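Local coordinates for CMP/dCMP-type deaminase domain-containing protein (PDB 7DRY) that is a zinc-binding deaminase of the CDA fold, probably acting on a pyrimidine intermediate in riboflavin biosynthesis, at residues A[94-99]-A[129-134]; A[10-15]-A[29-34]; A[80-85]-A[119-124]. One frame throughout, in Å; residues are numbered along the deposited sequence. Where two conformers were deposited one is given.

Contact 1 of 3, residues A[94-99]-A[129-134]; sequences VMYVTM and KIYFGV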
loop_
_atom_site.group_PDB
_atom_site.type_symbol
_atom_site.label_atom_id
_atom_site.label_comp_id
_atom_site.label_asym_id
_atom_site.label_seq_id
_atom_site.Cartn_x
_atom_site.Cartn_y
_atom_site.Cartn_z
ATOM N N VAL A 94 -6.375 4.797 -7.150
ATOM C CA VAL A 94 -5.308 3.824 -7.324
ATOM C C VAL A 94 -4.347 4.011 -6.163
ATOM O O VAL A 94 -4.003 5.148 -5.820
ATOM C CB VAL A 94 -4.582 4.072 -8.659
ATOM C CG1 VAL A 94 -3.341 3.227 -8.765
ATOM C CG2 VAL A 94 -5.535 3.835 -9.831
ATOM N N MET A 95 -3.917 2.913 -5.552
ATOM C CA MET A 95 -2.919 2.970 -4.493
ATOM C C MET A 95 -1.608 2.361 -4.965
ATOM O O MET A 95 -1.583 1.231 -5.466
ATOM C CB MET A 95 -3.402 2.278 -3.219
ATOM C CG MET A 95 -2.421 2.475 -2.064
ATOM S SD MET A 95 -2.896 1.651 -0.534
ATOM C CE MET A 95 -4.080 2.839 0.112
ATOM N N TYR A 96 -0.531 3.130 -4.830
ATOM C CA TYR A 96 0.824 2.626 -4.992
ATOM C C TYR A 96 1.376 2.273 -3.618
ATOM O O TYR A 96 1.141 2.983 -2.636
ATOM C CB TYR A 96 1.715 3.698 -5.619
ATOM C CG TYR A 96 1.387 3.998 -7.057
ATOM C CD1 TYR A 96 0.435 4.970 -7.396
ATOM C CD2 TYR A 96 2.030 3.322 -8.091
ATOM C CE1 TYR A 96 0.132 5.240 -8.727
ATOM C CE2 TYR A 96 1.728 3.582 -9.421
ATOM C CZ TYR A 96 0.790 4.547 -9.735
ATOM O OH TYR A 96 0.500 4.810 -11.045
ATOM N N VAL A 97 2.092 1.159 -3.541
ATOM C CA VAL A 97 2.680 0.727 -2.278
ATOM C C VAL A 97 3.916 -0.093 -2.611
ATOM O O VAL A 97 3.923 -0.816 -3.606
ATOM C CB VAL A 97 1.631 -0.038 -1.436
ATOM C CG1 VAL A 97 1.059 -1.205 -2.204
ATOM C CG2 VAL A 97 2.194 -0.490 -0.112
ATOM N N THR A 98 4.986 0.054 -1.819
ATOM C CA THR A 98 6.231 -0.587 -2.244
ATOM C C THR A 98 6.096 -2.106 -2.254
ATOM O O THR A 98 6.591 -2.764 -3.172
ATOM C CB THR A 98 7.444 -0.133 -1.424
ATOM O OG1 THR A 98 7.239 -0.416 -0.035
ATOM C CG2 THR A 98 7.716 1.355 -1.623
ATOM N N MET A 99 5.421 -2.681 -1.258
ATOM C CA MET A 99 5.263 -4.127 -1.162
ATOM C C MET A 99 3.798 -4.521 -1.315
ATOM O O MET A 99 2.894 -3.717 -1.081
ATOM C CB MET A 99 5.810 -4.634 0.179
ATOM C CG MET A 99 7.290 -4.307 0.404
ATOM S SD MET A 99 7.989 -5.079 1.862
ATOM C CE MET A 99 8.128 -6.793 1.328
ATOM N N LYS A 129 -7.470 -0.109 -8.027
ATOM C CA LYS A 129 -6.262 -0.771 -8.500
ATOM C C LYS A 129 -5.127 -0.510 -7.521
ATOM O O LYS A 129 -5.035 0.582 -6.948
ATOM C CB LYS A 129 -5.882 -0.283 -9.906
ATOM C CG LYS A 129 -4.710 -1.030 -10.519
ATOM C CD LYS A 129 -4.582 -0.777 -12.019
ATOM C CE LYS A 129 -3.576 -1.739 -12.620
ATOM N NZ LYS A 129 -3.559 -1.657 -14.104
ATOM N N ILE A 130 -4.275 -1.526 -7.338
ATOM C CA ILE A 130 -3.054 -1.452 -6.533
ATOM C C ILE A 130 -1.862 -1.702 -7.447
ATOM O O ILE A 130 -1.855 -2.669 -8.217
ATOM C CB ILE A 130 -3.053 -2.506 -5.407
ATOM C CG1 ILE A 130 -4.390 -2.537 -4.657
ATOM C CG2 ILE A 130 -1.891 -2.261 -4.456
ATOM C CD1 ILE A 130 -4.701 -1.268 -3.897
ATOM N N TYR A 131 -0.848 -0.847 -7.352
ATOM C CA TYR A 131 0.447 -1.087 -7.974
ATOM C C TYR A 131 1.467 -1.289 -6.865
ATOM O O TYR A 131 1.474 -0.535 -5.894
ATOM C CB TYR A 131 0.897 0.133 -8.775
ATOM C CG TYR A 131 0.128 0.391 -10.049
ATOM C CD1 TYR A 131 -0.993 1.200 -10.047
ATOM C CD2 TYR A 131 0.535 -0.161 -11.254
ATOM C CE1 TYR A 131 -1.704 1.450 -11.217
ATOM C CE2 TYR A 131 -0.169 0.095 -12.438
ATOM C CZ TYR A 131 -1.287 0.896 -12.398
ATOM O OH TYR A 131 -2.009 1.154 -13.548
ATOM N N PHE A 132 2.332 -2.298 -7.005
ATOM C CA PHE A 132 3.384 -2.520 -6.016
ATOM C C PHE A 132 4.653 -3.009 -6.706
ATOM O O PHE A 132 4.627 -3.409 -7.873
ATOM C CB PHE A 132 2.924 -3.449 -4.882
ATOM C CG PHE A 132 2.345 -4.749 -5.352
ATOM C CD1 PHE A 132 3.168 -5.836 -5.564
ATOM C CD2 PHE A 132 0.981 -4.895 -5.562
ATOM C CE1 PHE A 132 2.653 -7.048 -5.986
ATOM C CE2 PHE A 132 0.460 -6.106 -5.984
ATOM C CZ PHE A 132 1.297 -7.180 -6.196
ATOM N N GLY A 133 5.767 -2.987 -5.966
ATOM C CA GLY A 133 7.076 -3.229 -6.549
ATOM C C GLY A 133 7.707 -4.575 -6.257
ATOM O O GLY A 133 8.662 -4.980 -6.935
ATOM N N VAL A 134 7.182 -5.289 -5.261
ATOM C CA VAL A 134 7.668 -6.618 -4.893
ATOM C C VAL A 134 6.465 -7.474 -4.523
ATOM O O VAL A 134 5.623 -7.054 -3.724
ATOM C CB VAL A 134 8.664 -6.573 -3.714
ATOM C CG1 VAL A 134 9.041 -7.986 -3.274
ATOM C CG2 VAL A 134 9.912 -5.787 -4.078
#

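Contact 2 of 3, residues A[10-15]-A[29-34]; sequences RECLSL and GAILVS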
loop_
_atom_site.group_PDB
_atom_site.type_symbol
_atom_site.label_atom_id
_atom_site.label_comp_id
_atom_site.label_asym_id
_atom_site.label_seq_id
_atom_site.Cartn_x
_atom_site.Cartn_y
_atom_site.Cartn_z
ATOM N N ARG A 10 9.068 5.088 -6.467
ATOM C CA ARG A 10 10.221 5.731 -5.843
ATOM C C ARG A 10 9.773 6.712 -4.769
ATOM O O ARG A 10 10.407 6.821 -3.711
ATOM C CB ARG A 10 11.069 6.443 -6.898
ATOM C CG ARG A 10 11.824 5.499 -7.827
ATOM C CD ARG A 10 12.870 6.242 -8.644
ATOM N NE ARG A 10 12.274 7.175 -9.598
ATOM C CZ ARG A 10 11.939 6.862 -10.845
ATOM N NH1 ARG A 10 12.134 5.631 -11.299
ATOM N NH2 ARG A 10 11.404 7.781 -11.637
ATOM N N GLU A 11 8.678 7.433 -5.025
ATOM C CA GLU A 11 8.131 8.332 -4.019
ATOM C C GLU A 11 7.613 7.547 -2.822
ATOM O O GLU A 11 7.772 7.977 -1.672
ATOM C CB GLU A 11 7.029 9.193 -4.647
ATOM C CG GLU A 11 7.564 10.205 -5.667
ATOM C CD GLU A 11 6.481 10.863 -6.503
ATOM O OE1 GLU A 11 5.300 10.488 -6.374
ATOM O OE2 GLU A 11 6.820 11.765 -7.298
ATOM N N CYS A 12 7.021 6.378 -3.072
ATOM C CA CYS A 12 6.599 5.514 -1.979
ATOM C C CYS A 12 7.803 5.060 -1.167
ATOM O O CYS A 12 7.734 4.952 0.065
ATOM C CB CYS A 12 5.908 4.290 -2.572
ATOM S SG CYS A 12 4.198 4.581 -3.106
ATOM N N LEU A 13 8.919 4.779 -1.843
ATOM C CA LEU A 13 10.111 4.348 -1.120
ATOM C C LEU A 13 10.655 5.468 -0.237
ATOM O O LEU A 13 11.104 5.215 0.888
ATOM C CB LEU A 13 11.167 3.829 -2.097
ATOM C CG LEU A 13 12.314 3.018 -1.502
ATOM C CD1 LEU A 13 11.782 1.802 -0.739
ATOM C CD2 LEU A 13 13.247 2.593 -2.619
ATOM N N SER A 14 10.596 6.712 -0.713
ATOM C CA SER A 14 11.016 7.832 0.121
ATOM C C SER A 14 10.153 7.933 1.374
ATOM O O SER A 14 10.658 8.236 2.463
ATOM C CB SER A 14 10.925 9.115 -0.694
ATOM O OG SER A 14 11.970 9.135 -1.644
ATOM N N LEU A 15 8.843 7.698 1.232
ATOM C CA LEU A 15 7.959 7.660 2.396
ATOM C C LEU A 15 8.347 6.533 3.340
ATOM O O LEU A 15 8.377 6.718 4.561
ATOM C CB LEU A 15 6.508 7.474 1.947
ATOM C CG LEU A 15 5.875 8.735 1.364
ATOM C CD1 LEU A 15 4.579 8.379 0.675
ATOM C CD2 LEU A 15 5.632 9.770 2.460
ATOM N N GLY A 29 5.939 2.344 2.086
ATOM C CA GLY A 29 5.264 3.605 1.832
ATOM C C GLY A 29 4.136 3.402 0.839
ATOM O O GLY A 29 4.193 2.523 -0.023
ATOM N N ALA A 30 3.104 4.236 0.971
ATOM C CA ALA A 30 1.914 4.119 0.139
ATOM C C ALA A 30 1.416 5.500 -0.253
ATOM O O ALA A 30 1.444 6.433 0.558
ATOM C CB ALA A 30 0.786 3.397 0.887
ATOM N N ILE A 31 0.934 5.616 -1.495
ATOM C CA ILE A 31 0.381 6.863 -2.021
ATOM C C ILE A 31 -0.922 6.530 -2.725
ATOM O O ILE A 31 -0.954 5.652 -3.592
ATOM C CB ILE A 31 1.348 7.552 -3.001
ATOM C CG1 ILE A 31 2.618 8.000 -2.267
ATOM C CG2 ILE A 31 0.676 8.771 -3.649
ATOM C CD1 ILE A 31 3.742 8.481 -3.191
ATOM N N LEU A 32 -1.989 7.220 -2.349
ATOM C CA LEU A 32 -3.305 7.029 -2.946
ATOM C C LEU A 32 -3.563 8.169 -3.924
ATOM O O LEU A 32 -3.406 9.343 -3.565
ATOM C CB LEU A 32 -4.367 7.010 -1.850
ATOM C CG LEU A 32 -5.806 6.760 -2.311
ATOM C CD1 LEU A 32 -5.927 5.382 -2.965
ATOM C CD2 LEU A 32 -6.740 6.886 -1.121
ATOM N N VAL A 33 -3.921 7.823 -5.167
ATOM C CA VAL A 33 -4.018 8.770 -6.275
ATOM C C VAL A 33 -5.417 8.696 -6.876
ATOM O O VAL A 33 -5.991 7.607 -6.994
ATOM C CB VAL A 33 -2.968 8.410 -7.349
ATOM C CG1 VAL A 33 -3.062 9.331 -8.561
ATOM C CG2 VAL A 33 -1.555 8.443 -6.747
ATOM N N SER A 34 -5.958 9.849 -7.276
ATOM C CA SER A 34 -7.161 9.920 -8.108
ATOM C C SER A 34 -6.735 10.176 -9.549
ATOM O O SER A 34 -6.057 11.171 -9.837
ATOM C CB SER A 34 -8.112 11.025 -7.648
ATOM O OG SER A 34 -9.139 11.243 -8.613
#

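Contact 3 of 3, residues A[80-85]-A[119-124]; sequences RVWEVL and TRQGDR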
loop_
_atom_site.group_PDB
_atom_site.type_symbol
_atom_site.label_atom_id
_atom_site.label_comp_id
_atom_site.label_asym_id
_atom_site.label_seq_id
_atom_site.Cartn_x
_atom_site.Cartn_y
_atom_site.Cartn_z
ATOM N N ARG A 80 -14.445 3.761 8.900
ATOM C CA ARG A 80 -15.481 4.418 8.111
ATOM C C ARG A 80 -14.901 5.321 7.024
ATOM O O ARG A 80 -15.620 6.163 6.473
ATOM C CB ARG A 80 -16.426 5.211 9.015
ATOM C CG ARG A 80 -17.393 4.346 9.820
ATOM C CD ARG A 80 -18.204 5.166 10.829
ATOM N NE ARG A 80 -18.754 6.376 10.228
ATOM C CZ ARG A 80 -18.976 7.509 10.888
ATOM N NH1 ARG A 80 -18.700 7.594 12.184
ATOM N NH2 ARG A 80 -19.472 8.559 10.250
ATOM N N VAL A 81 -13.613 5.165 6.700
ATOM C CA VAL A 81 -13.006 6.012 5.678
ATOM C C VAL A 81 -13.678 5.811 4.328
ATOM O O VAL A 81 -13.680 6.723 3.493
ATOM C CB VAL A 81 -11.477 5.786 5.608
ATOM C CG1 VAL A 81 -11.139 4.485 4.898
ATOM C CG2 VAL A 81 -10.780 6.979 4.934
ATOM N N TRP A 82 -14.281 4.641 4.103
ATOM C CA TRP A 82 -15.010 4.416 2.863
ATOM C C TRP A 82 -16.052 5.497 2.609
ATOM O O TRP A 82 -16.333 5.830 1.454
ATOM C CB TRP A 82 -15.669 3.034 2.894
ATOM C CG TRP A 82 -16.891 2.886 3.794
ATOM C CD1 TRP A 82 -16.922 2.441 5.094
ATOM C CD2 TRP A 82 -18.254 3.144 3.433
ATOM N NE1 TRP A 82 -18.224 2.420 5.560
ATOM C CE2 TRP A 82 -19.055 2.851 4.558
ATOM C CE3 TRP A 82 -18.875 3.604 2.267
ATOM C CZ2 TRP A 82 -20.440 3.006 4.548
ATOM C CZ3 TRP A 82 -20.247 3.757 2.261
ATOM C CH2 TRP A 82 -21.013 3.459 3.393
ATOM N N GLU A 83 -16.638 6.062 3.672
ATOM C CA GLU A 83 -17.719 7.027 3.506
ATOM C C GLU A 83 -17.235 8.355 2.941
ATOM O O GLU A 83 -18.052 9.127 2.425
ATOM C CB GLU A 83 -18.376 7.322 4.856
ATOM C CG GLU A 83 -18.974 6.124 5.562
ATOM C CD GLU A 83 -19.542 6.480 6.931
ATOM O OE1 GLU A 83 -19.509 7.669 7.310
ATOM O OE2 GLU A 83 -19.996 5.558 7.633
ATOM N N VAL A 84 -15.941 8.643 3.039
ATOM C CA VAL A 84 -15.408 9.962 2.715
ATOM C C VAL A 84 -14.401 9.956 1.575
ATOM O O VAL A 84 -14.054 11.038 1.078
ATOM C CB VAL A 84 -14.808 10.673 3.947
ATOM C CG1 VAL A 84 -15.897 10.959 4.983
ATOM C CG2 VAL A 84 -13.687 9.845 4.543
ATOM N N LEU A 85 -13.893 8.798 1.157
ATOM C CA LEU A 85 -12.958 8.785 0.042
ATOM C C LEU A 85 -13.657 9.271 -1.228
ATOM O O LEU A 85 -14.867 9.062 -1.406
ATOM C CB LEU A 85 -12.426 7.379 -0.195
ATOM C CG LEU A 85 -11.375 6.933 0.819
ATOM C CD1 LEU A 85 -11.166 5.420 0.695
ATOM C CD2 LEU A 85 -10.068 7.700 0.642
ATOM N N THR A 119 -13.158 -0.268 1.293
ATOM C CA THR A 119 -13.448 1.056 0.749
ATOM C C THR A 119 -14.556 1.021 -0.294
ATOM O O THR A 119 -15.144 2.068 -0.590
ATOM C CB THR A 119 -12.199 1.726 0.157
ATOM O OG1 THR A 119 -11.719 0.981 -0.971
ATOM C CG2 THR A 119 -11.101 1.831 1.209
ATOM N N ARG A 120 -14.870 -0.149 -0.848
ATOM C CA ARG A 120 -15.930 -0.251 -1.847
ATOM C C ARG A 120 -17.202 -0.662 -1.112
ATOM O O ARG A 120 -17.439 -1.840 -0.845
ATOM C CB ARG A 120 -15.529 -1.253 -2.921
ATOM C CG ARG A 120 -16.616 -1.683 -3.882
ATOM C CD ARG A 120 -15.988 -2.409 -5.065
ATOM N NE ARG A 120 -16.789 -2.336 -6.280
ATOM C CZ ARG A 120 -16.930 -3.339 -7.142
ATOM N NH1 ARG A 120 -16.304 -4.492 -6.935
ATOM N NH2 ARG A 120 -17.683 -3.186 -8.223
ATOM N N GLN A 121 -18.020 0.328 -0.756
ATOM C CA GLN A 121 -19.279 0.087 -0.060
ATOM C C GLN A 121 -20.294 1.127 -0.497
ATOM O O GLN A 121 -19.935 2.246 -0.868
ATOM C CB GLN A 121 -19.136 0.188 1.464
ATOM C CG GLN A 121 -18.362 -0.934 2.110
ATOM C CD GLN A 121 -18.473 -0.904 3.619
ATOM O OE1 GLN A 121 -19.568 -1.011 4.177
ATOM N NE2 GLN A 121 -17.346 -0.748 4.287
ATOM N N GLY A 122 -21.570 0.744 -0.443
ATOM C CA GLY A 122 -22.634 1.682 -0.757
ATOM C C GLY A 122 -22.475 2.254 -2.148
ATOM O O GLY A 122 -22.220 1.534 -3.119
ATOM N N ASP A 123 -22.605 3.574 -2.248
ATOM C CA ASP A 123 -22.457 4.287 -3.509
ATOM C C ASP A 123 -21.023 4.733 -3.771
ATOM O O ASP A 123 -20.795 5.576 -4.647
ATOM C CB ASP A 123 -23.395 5.494 -3.543
ATOM C CG ASP A 123 -23.140 6.462 -2.403
ATOM O OD1 ASP A 123 -22.526 6.050 -1.394
ATOM O OD2 ASP A 123 -23.552 7.636 -2.517
ATOM N N ARG A 124 -20.054 4.192 -3.039
ATOM C CA ARG A 124 -18.667 4.625 -3.128
ATOM C C ARG A 124 -17.844 3.576 -3.865
ATOM O O ARG A 124 -17.847 2.399 -3.488
ATOM C CB ARG A 124 -18.086 4.848 -1.730
ATOM C CG ARG A 124 -18.766 5.965 -0.942
ATOM C CD ARG A 124 -18.072 7.301 -1.175
ATOM N NE ARG A 124 -18.886 8.423 -0.719
ATOM C CZ ARG A 124 -18.494 9.692 -0.750
ATOM N NH1 ARG A 124 -17.293 10.006 -1.219
ATOM N NH2 ARG A 124 -19.305 10.649 -0.316
HETATM O O HOH W 1 -14.723 4.706 -0.542
#

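Contact 1 of 3, residues A[94-99]-A[129-134]
Tyr131 packs against Tyr96 and Val94 on one face of a parallel strand pair, the two strands of the beta-alpha-beta unit formed by strand 91-97, helix 112-117 and strand 127-132 in the CDA-fold sheet. Of all residues in the contact, Tyr131 has the most surface buried by it. Its ring runs alongside that of Tyr96, the planes 13° apart but slid so far that overlap is slight, with centroids separated by 4.9 Å. As bridge partners with nearly equal chi1 (about -70°, each CG anti to its carbonyl carbon) and like ring rotations, both rings leave the sheet in the same direction. Tyr96 OH, itself held by His5 and Arg35, lies over one face of the Tyr131 ring, offset to its rim. Val94 instead comes in at the ring edge, in plane, its CG1 lying 3.4 Å from Tyr131 CD1.

Met95 is gripped through its backbone: its N donates to Lys129 O over 2.9 Å, and its O receives Tyr131 N, also at 2.9 Å, both with N-H...O angles of 161°. On the reverse face Met95 CB touches Ile130 CD1 at 3.8 Å, and its side chain touches Glu63 and Cys66 of helix 62-73, beside the zinc site. Where the chain turns its corner the pattern changes, and Gly133 N reaches Thr98 O at 2.9 Å from well above the carbonyl plane.

Contact 2 of 3, residues A[10-15]-A[29-34]
Ile31 lays its longer branch against helix 5-16, between Leu15, Cys12 and Glu11. Its CG1 is anti to the carbonyl carbon (chi1 -65°) and CD1 is extended beyond (chi2 170°), which extends the branch so that CD1 reaches Glu11. Leu15 crosses it at about a right angle, with CD1 resting 3.6 Å from Ile31 CG1. Cys12 SG touches the same carbon, Ile31 CG1, at 3.9 Å. At the tip, Ile31 CD1 meets the aliphatic part of Glu11, whose CB is 3.7 Å away.

Gly29 provides the closest backbone approach. Having no side chain, it lets the helix settle until Cys12 CA and Gly29 CA are 4.5 Å apart, and a CA-H...O contact of 3.3 Å joins Gly29 CA to Cys12 O. Leu15 CB sits over the same glycine.

This is a helix laid across one face of the central CDA-fold sheet: the axes of the two short segments come within 6.2 Å and make an angle of 128°. Ala30 points the other way, and its side chain lies about 4 Å from that of Glu63 at the nearest atoms, so the strand separates helix 5-16 from the zinc-site side.

Farther out, the strand is held between its neighbours, Ile31 bonding through its backbone to Tyr96 and Ala30 to Gly51. Leu15 also packs on Thr50 and Ile31 on Ile47, both of strand 46-52, while Cys12 leans on Tyr96. The carboxylate of Glu11 is paired with Lys7 in a salt bridge.

Contact 3 of 3, residues A[80-85]-A[119-124]
Arg124 NH1 donates to Leu85 O over 2.6 Å, a bent bond with an N-H...O angle of 132°. Arg124 CG, anti to the carbonyl carbon, lies 3.4 Å from Trp82 O, and a bend at chi2 (-91°) swings CD and the guanidinium on to Leu85 O. Glu83 O sits 3.1 Å above the guanidinium plane, over its centre, a face contact and not a hydrogen bond.

Trp82 is clasped between two side chains. Gln121 CB makes a CH-pi contact, 3.7 Å from the centroid of the six-membered ring, and the Gln121 amide continues across the same face, stacked with its plane 24° from the ring. Glu83 CG covers the opposite face. The amide is steadied by a bond from NE2 to Arg118 O.

Both segments are loops of the CDA fold, one leading from helix 62-73 to strand 91-97, the other from helix 112-117 to strand 127-132; a type II' turn from Gln121 to Arg124 shapes the second. A water bridges them, donating to Trp82 O at 2.8 Å and to Thr119 O at 2.7 Å. Deeper in, Leu85 CD1 packs on Thr119 CG2 at 3.6 Å. At the outer side Arg80 grips the Glu83 carboxylate side-on, its NE 3.0 Å from Glu83 OE2.

From the N terminus, contact 2 closes first, bringing helix 5-16 back onto strand 29-36 across the 13 residues between the two segments. It is complete before the other two begin. Those two cross: 80-85 opens, 94-99 follows, then 119-124 closes contact 3 and 129-134 closes contact 1. Contact 1 thus pairs two neighbouring strands, while contact 3 joins the loops that lead into the same strands, its centre about 20 Å from that of contact 1. Contacts 1 and 2 share the sheet, since a backbone bond links Val94 with Val33. Contact 3 does not touch contact 1 but meets contact 2 where Leu85 packs on Leu32.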